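Local coordinates for phist (Plasmodium falciparum, PDB 4JLE), which binds the virulence factor PfEMP1, probably through this PHIST domain, a three-helix protein-interaction module, and comigrates with it to knobs on the infected host cell, at residues 151-154 / 155-158; 137-140 / 141-145; 75-78 / 79-82. All coordinates share one frame; numbering follows the deposited sequence. Where two conformers were deposited one is given.

Contact 1. Residues 151-154 / 155-158; sequences REHG and EMLN
The imidazole of H153 meets M156 and L157 one helical turn on, near the C-terminal end of the long helix 117-163 of the three-helix PHIST fold. Four carbonyls, R151 to G154, each accept an N-H from four residues on: E155 N donates to R151 O at 2.9 Å, and M156 N reaches E152 O in a straighter bond, 162° at the hydrogen. L157 N serves H153 O, and N158 N serves G154 O at 3.1 Å. Among the side chains, N158 OD1 accepts from R161 NH1.

The carboxylates of E152 and E155 approach with planes 80° apart, and their OE1 atoms are 3.4 Å from each other; as two acceptors they form no bond and would be expected to repel. R151 runs alongside E155, but R151 NE stays 5.8 Å from E155 OE2, too far for a salt bridge between these two. L157 packs on P76 of the second subunit, whose Y79 stacks on the H153 ring, and Y73 of that subunit packs on E155. H153 extends away from its own N (chi1 -176°), which brings its ring over this turn, where M156 CE lies 3.6 Å from H153 CE1.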
loop_
_atom_site.group_PDB
_atom_site.type_symbol
_atom_site.label_atom_id
_atom_site.label_comp_id
_atom_site.label_asym_id
_atom_site.label_seq_id
_atom_site.Cartn_x
_atom_site.Cartn_y
_atom_site.Cartn_z
ATOM N N ARG B 151 16.665 -15.870 -16.307
ATOM C CA ARG B 151 17.553 -16.984 -16.689
ATOM C C ARG B 151 16.755 -18.014 -17.486
ATOM O O ARG B 151 17.227 -18.466 -18.526
ATOM C CB ARG B 151 18.204 -17.595 -15.433
ATOM C CG ARG B 151 19.461 -18.420 -15.651
ATOM C CD ARG B 151 20.561 -18.189 -14.619
ATOM N NE ARG B 151 20.103 -18.099 -13.227
ATOM C CZ ARG B 151 20.607 -17.244 -12.339
ATOM N NH1 ARG B 151 21.557 -16.388 -12.697
ATOM N NH2 ARG B 151 20.145 -17.219 -11.095
ATOM N N GLU B 152 15.521 -18.295 -17.057
ATOM C CA GLU B 152 14.610 -19.249 -17.703
ATOM C C GLU B 152 14.196 -18.758 -19.082
ATOM O O GLU B 152 14.281 -19.516 -20.044
ATOM C CB GLU B 152 13.359 -19.531 -16.825
ATOM C CG GLU B 152 13.553 -20.519 -15.674
ATOM C CD GLU B 152 14.141 -21.896 -15.965
ATOM O OE1 GLU B 152 13.888 -22.447 -17.061
ATOM O OE2 GLU B 152 14.882 -22.412 -15.097
ATOM N N HIS B 153 13.783 -17.481 -19.185
ATOM C CA HIS B 153 13.381 -16.869 -20.448
ATOM C C HIS B 153 14.562 -16.827 -21.421
ATOM O O HIS B 153 14.380 -17.054 -22.617
ATOM C CB HIS B 153 12.811 -15.463 -20.203
ATOM C CG HIS B 153 12.286 -14.817 -21.442
ATOM N ND1 HIS B 153 11.024 -15.106 -21.922
ATOM C CD2 HIS B 153 12.879 -13.933 -22.284
ATOM C CE1 HIS B 153 10.883 -14.384 -23.026
ATOM N NE2 HIS B 153 11.971 -13.662 -23.283
ATOM N N GLY B 154 15.757 -16.596 -20.894
ATOM C CA GLY B 154 16.988 -16.570 -21.674
ATOM C C GLY B 154 17.344 -17.943 -22.203
ATOM O O GLY B 154 17.846 -18.070 -23.329
ATOM N N GLU B 155 17.080 -18.993 -21.396
ATOM C CA GLU B 155 17.313 -20.394 -21.817
ATOM C C GLU B 155 16.316 -20.765 -22.962
ATOM O O GLU B 155 16.751 -21.327 -23.966
ATOM C CB GLU B 155 17.232 -21.361 -20.625
ATOM C CG GLU B 155 18.452 -21.279 -19.707
ATOM C CD GLU B 155 18.329 -21.784 -18.267
ATOM O OE1 GLU B 155 17.202 -22.086 -17.805
ATOM O OE2 GLU B 155 19.377 -21.865 -17.586
ATOM N N MET B 156 15.023 -20.357 -22.835
ATOM C CA MET B 156 13.925 -20.532 -23.799
ATOM C C MET B 156 14.276 -19.864 -25.136
ATOM O O MET B 156 13.994 -20.439 -26.188
ATOM C CB MET B 156 12.605 -19.958 -23.215
ATOM C CG MET B 156 11.373 -20.099 -24.117
ATOM S SD MET B 156 11.196 -18.765 -25.363
ATOM C CE MET B 156 10.166 -17.611 -24.482
ATOM N N LEU B 157 14.870 -18.649 -25.101
ATOM C CA LEU B 157 15.283 -17.928 -26.314
ATOM C C LEU B 157 16.416 -18.658 -27.012
ATOM O O LEU B 157 16.353 -18.835 -28.224
ATOM C CB LEU B 157 15.704 -16.472 -26.028
ATOM C CG LEU B 157 14.629 -15.488 -25.540
ATOM C CD1 LEU B 157 15.242 -14.134 -25.250
ATOM C CD2 LEU B 157 13.472 -15.356 -26.529
ATOM N N ASN B 158 17.447 -19.080 -26.258
ATOM C CA ASN B 158 18.604 -19.793 -26.799
ATOM C C ASN B 158 18.141 -21.074 -27.520
ATOM O O ASN B 158 18.625 -21.342 -28.629
ATOM C CB ASN B 158 19.636 -20.084 -25.695
ATOM C CG ASN B 158 20.556 -18.921 -25.343
ATOM O OD1 ASN B 158 20.437 -17.794 -25.856
ATOM N ND2 ASN B 158 21.519 -19.172 -24.462
#

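Contact 2. Residues 137-140 / 141-145; sequences SMFD and VWKEK
F139 and K143 run alongside one another on consecutive turns of helix 117-163, the last helix of the three-helix PHIST fold. The apolar contacts fall on two pairs four residues apart. In the first, K143 CD comes to 3.7 Å from F139 CZ, approaching the ring obliquely. Both side chains leave the helix with CG anti to the backbone N (chi1 -178° for F139, -161° for K143), which sends them out along a common direction and puts the CD methylene of the lysine beside the far end of the phenyl ring. In the second, M138 CG meets W142 CD1 at 4.0 Å, the thioether chain running obliquely to the indole; M138 was modelled in two conformers and this distance belongs to one of them, so the contact is doubtful.

The backbone hydrogen bonds form an unbroken i to i+4 series. V141 N to S137 O is the shortest at 2.8 Å, and K143 N to F139 O follows at 2.9 Å. The series lengthens at E144 N to D140 O, 3.3 Å.

Charged groups add little directly: D140 OD1 and K143 NZ remain 6.8 Å apart. Across the subunit interface, K143 makes a cation-pi contact with F65 of the second subunit, while M138 packs on F55, F139 on I62 and W142 on E90 of that same subunit; this side of the helix is therefore a dimer surface.

Around the indole, V141 CG1 stands 3.5 Å above one face of the W142 ring, displaced toward the rim. M138 O, already the acceptor for W142 N, also sits at the indole edge near the ring plane, 3.0 Å from W142 CD1.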
loop_
_atom_site.group_PDB
_atom_site.type_symbol
_atom_site.label_atom_id
_atom_site.label_comp_id
_atom_site.label_asym_id
_atom_site.label_seq_id
_atom_site.Cartn_x
_atom_site.Cartn_y
_atom_site.Cartn_z
ATOM N N SER B 137 15.749 -8.112 3.089
ATOM C CA SER B 137 14.829 -9.162 2.680
ATOM C C SER B 137 14.368 -8.987 1.198
ATOM O O SER B 137 14.446 -9.945 0.418
ATOM C CB SER B 137 13.624 -9.189 3.623
ATOM O OG SER B 137 12.560 -9.985 3.119
ATOM N N MET B 138 13.923 -7.755 0.833
ATOM C CA MET B 138 13.457 -7.322 -0.491
ATOM C C MET B 138 14.537 -7.563 -1.554
ATOM O O MET B 138 14.228 -8.008 -2.667
ATOM C CB MET B 138 13.094 -5.816 -0.420
ATOM C CG MET B 138 12.723 -5.176 -1.746
ATOM S SD MET B 138 12.623 -3.371 -1.650
ATOM C CE MET B 138 13.390 -2.946 -3.163
ATOM N N PHE B 139 15.803 -7.273 -1.202
ATOM C CA PHE B 139 16.936 -7.441 -2.098
ATOM C C PHE B 139 17.066 -8.927 -2.471
ATOM O O PHE B 139 17.058 -9.286 -3.655
ATOM C CB PHE B 139 18.245 -6.926 -1.458
ATOM C CG PHE B 139 19.433 -7.045 -2.398
ATOM C CD1 PHE B 139 19.527 -6.246 -3.522
ATOM C CD2 PHE B 139 20.430 -7.997 -2.182
ATOM C CE1 PHE B 139 20.603 -6.361 -4.392
ATOM C CE2 PHE B 139 21.508 -8.126 -3.073
ATOM C CZ PHE B 139 21.585 -7.308 -4.163
ATOM N N ASP B 140 17.128 -9.771 -1.448
ATOM C CA ASP B 140 17.299 -11.227 -1.555
ATOM C C ASP B 140 16.132 -11.894 -2.275
ATOM O O ASP B 140 16.349 -12.670 -3.196
ATOM C CB ASP B 140 17.435 -11.799 -0.135
ATOM C CG ASP B 140 18.718 -11.497 0.632
ATOM O OD1 ASP B 140 19.736 -11.141 -0.010
ATOM O OD2 ASP B 140 18.727 -11.699 1.863
ATOM N N VAL B 141 14.896 -11.539 -1.887
ATOM C CA VAL B 141 13.683 -12.089 -2.484
ATOM C C VAL B 141 13.582 -11.754 -3.991
ATOM O O VAL B 141 13.468 -12.673 -4.797
ATOM C CB VAL B 141 12.418 -11.634 -1.718
ATOM C CG1 VAL B 141 11.158 -11.833 -2.564
ATOM C CG2 VAL B 141 12.289 -12.368 -0.393
ATOM N N TRP B 142 13.610 -10.463 -4.353
ATOM C CA TRP B 142 13.410 -10.012 -5.720
ATOM C C TRP B 142 14.601 -10.296 -6.596
ATOM O O TRP B 142 14.397 -10.608 -7.776
ATOM C CB TRP B 142 12.978 -8.555 -5.723
ATOM C CG TRP B 142 11.641 -8.483 -5.048
ATOM C CD1 TRP B 142 11.399 -8.403 -3.703
ATOM C CD2 TRP B 142 10.393 -8.799 -5.657
ATOM N NE1 TRP B 142 10.059 -8.574 -3.449
ATOM C CE2 TRP B 142 9.420 -8.835 -4.634
ATOM C CE3 TRP B 142 9.992 -9.024 -6.984
ATOM C CZ2 TRP B 142 8.075 -9.081 -4.898
ATOM C CZ3 TRP B 142 8.651 -9.224 -7.246
ATOM C CH2 TRP B 142 7.720 -9.301 -6.210
ATOM N N LYS B 143 15.825 -10.338 -6.029
ATOM C CA LYS B 143 16.990 -10.712 -6.831
ATOM C C LYS B 143 16.803 -12.142 -7.321
ATOM O O LYS B 143 17.048 -12.433 -8.480
ATOM C CB LYS B 143 18.274 -10.568 -6.012
ATOM C CG LYS B 143 19.542 -10.493 -6.829
ATOM C CD LYS B 143 20.774 -10.507 -5.933
ATOM C CE LYS B 143 21.796 -11.504 -6.430
ATOM N NZ LYS B 143 23.134 -11.262 -5.848
ATOM N N GLU B 144 16.271 -13.024 -6.453
ATOM C CA GLU B 144 16.052 -14.441 -6.807
ATOM C C GLU B 144 14.844 -14.628 -7.719
ATOM O O GLU B 144 14.914 -15.422 -8.639
ATOM C CB GLU B 144 15.904 -15.312 -5.553
ATOM C CG GLU B 144 17.192 -15.444 -4.753
ATOM C CD GLU B 144 18.407 -16.005 -5.482
ATOM O OE1 GLU B 144 18.232 -16.852 -6.392
ATOM O OE2 GLU B 144 19.532 -15.550 -5.178
ATOM N N LYS B 145 13.748 -13.899 -7.474
ATOM C CA LYS B 145 12.548 -14.003 -8.294
ATOM C C LYS B 145 12.862 -13.623 -9.747
ATOM O O LYS B 145 12.547 -14.387 -10.662
ATOM C CB LYS B 145 11.405 -13.138 -7.745
ATOM C CG LYS B 145 10.078 -13.465 -8.425
ATOM C CD LYS B 145 8.897 -12.708 -7.825
ATOM C CE LYS B 145 7.747 -12.462 -8.783
ATOM N NZ LYS B 145 7.186 -13.720 -9.319
#

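Contact 3. Residues 75-78 / 79-82; sequences IPDE and YKMR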
loop_
_atom_site.group_PDB
_atom_site.type_symbol
_atom_site.label_atom_id
_atom_site.label_comp_id
_atom_site.label_asym_id
_atom_site.label_seq_id
_atom_site.Cartn_x
_atom_site.Cartn_y
_atom_site.Cartn_z
ATOM N N ILE B 75 -10.978 -7.270 -26.015
ATOM C CA ILE B 75 -9.643 -6.892 -25.558
ATOM C C ILE B 75 -8.960 -8.148 -24.983
ATOM O O ILE B 75 -9.572 -8.824 -24.143
ATOM C CB ILE B 75 -9.718 -5.701 -24.556
ATOM C CG1 ILE B 75 -10.123 -4.399 -25.299
ATOM C CG2 ILE B 75 -8.402 -5.525 -23.768
ATOM C CD1 ILE B 75 -10.636 -3.278 -24.416
ATOM N N PRO B 76 -7.712 -8.481 -25.432
ATOM C CA PRO B 76 -7.039 -9.688 -24.915
ATOM C C PRO B 76 -6.750 -9.595 -23.424
ATOM O O PRO B 76 -6.513 -8.509 -22.897
ATOM C CB PRO B 76 -5.739 -9.760 -25.732
ATOM C CG PRO B 76 -5.974 -8.891 -26.928
ATOM C CD PRO B 76 -6.859 -7.792 -26.423
ATOM N N ASP B 77 -6.784 -10.752 -22.758
ATOM C CA ASP B 77 -6.566 -10.927 -21.338
ATOM C C ASP B 77 -5.204 -10.399 -20.870
ATOM O O ASP B 77 -5.132 -9.821 -19.778
ATOM C CB ASP B 77 -6.734 -12.401 -20.982
ATOM C CG ASP B 77 -8.186 -12.860 -21.020
ATOM O OD1 ASP B 77 -9.096 -11.980 -21.056
ATOM O OD2 ASP B 77 -8.421 -14.091 -20.992
ATOM N N GLU B 78 -4.157 -10.556 -21.689
ATOM C CA GLU B 78 -2.813 -10.079 -21.380
ATOM C C GLU B 78 -2.846 -8.579 -21.038
ATOM O O GLU B 78 -2.368 -8.197 -19.966
ATOM C CB GLU B 78 -1.872 -10.349 -22.559
ATOM C CG GLU B 78 -0.406 -10.417 -22.175
ATOM C CD GLU B 78 0.539 -10.311 -23.358
ATOM O OE1 GLU B 78 0.900 -11.366 -23.930
ATOM O OE2 GLU B 78 0.902 -9.170 -23.725
ATOM N N TYR B 79 -3.476 -7.756 -21.910
ATOM C CA TYR B 79 -3.638 -6.312 -21.721
ATOM C C TYR B 79 -4.517 -6.021 -20.481
ATOM O O TYR B 79 -4.139 -5.206 -19.640
ATOM C CB TYR B 79 -4.242 -5.655 -22.971
ATOM C CG TYR B 79 -4.548 -4.185 -22.790
ATOM C CD1 TYR B 79 -3.579 -3.217 -23.036
ATOM C CD2 TYR B 79 -5.810 -3.757 -22.374
ATOM C CE1 TYR B 79 -3.857 -1.862 -22.873
ATOM C CE2 TYR B 79 -6.103 -2.405 -22.226
ATOM C CZ TYR B 79 -5.114 -1.463 -22.445
ATOM O OH TYR B 79 -5.408 -0.136 -22.297
ATOM N N LYS B 80 -5.681 -6.692 -20.379
ATOM C CA LYS B 80 -6.643 -6.553 -19.295
ATOM C C LYS B 80 -5.998 -6.779 -17.905
ATOM O O LYS B 80 -6.159 -5.936 -17.019
ATOM C CB LYS B 80 -7.812 -7.534 -19.505
ATOM C CG LYS B 80 -8.846 -7.545 -18.378
ATOM C CD LYS B 80 -9.718 -8.778 -18.454
ATOM C CE LYS B 80 -10.022 -9.323 -17.085
ATOM N NZ LYS B 80 -11.059 -10.382 -17.135
ATOM N N MET B 81 -5.284 -7.903 -17.724
ATOM C CA MET B 81 -4.682 -8.277 -16.455
ATOM C C MET B 81 -3.533 -7.365 -16.056
ATOM O O MET B 81 -3.447 -6.990 -14.888
ATOM C CB MET B 81 -4.233 -9.741 -16.483
ATOM C CG MET B 81 -5.408 -10.720 -16.590
ATOM S SD MET B 81 -6.791 -10.455 -15.423
ATOM C CE MET B 81 -6.021 -10.930 -13.916
ATOM N N ARG B 82 -2.691 -6.974 -17.012
ATOM C CA ARG B 82 -1.562 -6.064 -16.803
ATOM C C ARG B 82 -2.065 -4.687 -16.330
ATOM O O ARG B 82 -1.483 -4.103 -15.418
ATOM C CB ARG B 82 -0.759 -5.952 -18.119
ATOM C CG ARG B 82 0.128 -4.726 -18.290
ATOM C CD ARG B 82 1.157 -4.915 -19.400
ATOM N NE ARG B 82 0.555 -5.260 -20.698
ATOM C CZ ARG B 82 0.185 -4.381 -21.627
ATOM N NH1 ARG B 82 0.339 -3.079 -21.419
ATOM N NH2 ARG B 82 -0.339 -4.799 -22.771
#
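The first turn of helix 77-110 begins here, with I75 reaching across it to Y79 and P76 in the N-cap position. I75 CG2 comes to 3.4 Å from Y79 CD2, the closest side-chain approach between the two residues. The methyl meets the ring obliquely, and CE2 and CG of Y79 are both farther away, so the contact centres on one side of the phenol. I75 CG2 is the branch anti to the backbone N, and it is the CD2 side of the Y79 ring that lies toward it.

The change from extended to helical backbone falls between P76, with psi 148°, and D77, with psi -37°. From that point the hydrogen bonds characteristic of an alpha-helix start: K80 N donates to P76 O at 3.2 Å, nearly straight at 171°. M81 N to D77 O is shorter, 2.8 Å, and R82 N reaches E78 O at 3.2 Å. In the three-helix PHIST fold this turn opens the middle helix of the bundle, directly after the link from helix 37-72.

Two opposite-charge pairs flank the turn without closing. D77 and K80 extend in parallel, yet D77 OD1 and K80 NZ are 4.7 Å apart; the ammonium instead hydrogen-bonds Q67 OE1 on the preceding helix. Similarly, E78 OE2 stays 4.6 Å from R82 NH2. From the second subunit, F150 meets the Y79 ring edge-to-face, and E149 of that chain packs on the same tyrosine.

From the N terminus, helix 37-72 runs into a short connection that ends at contact 3, where helix 77-110 starts; contacts 2 and 1 follow in that order on helix 117-163. The three lie in series, with none nested or crossed, and each spans adjoining residues, so none closes a long loop. Contacts 1 and 2 share one helix, their centres 20 Å apart and nearest atoms about 5 Å apart. Contact 3 keeps its nearest atoms about 10 Å from contact 1 within the chain. The second subunit brings these regions together: its 75-79 region meets 153-157 of this chain, and reciprocally, while contact 2 faces its helices 37-72 and 77-110.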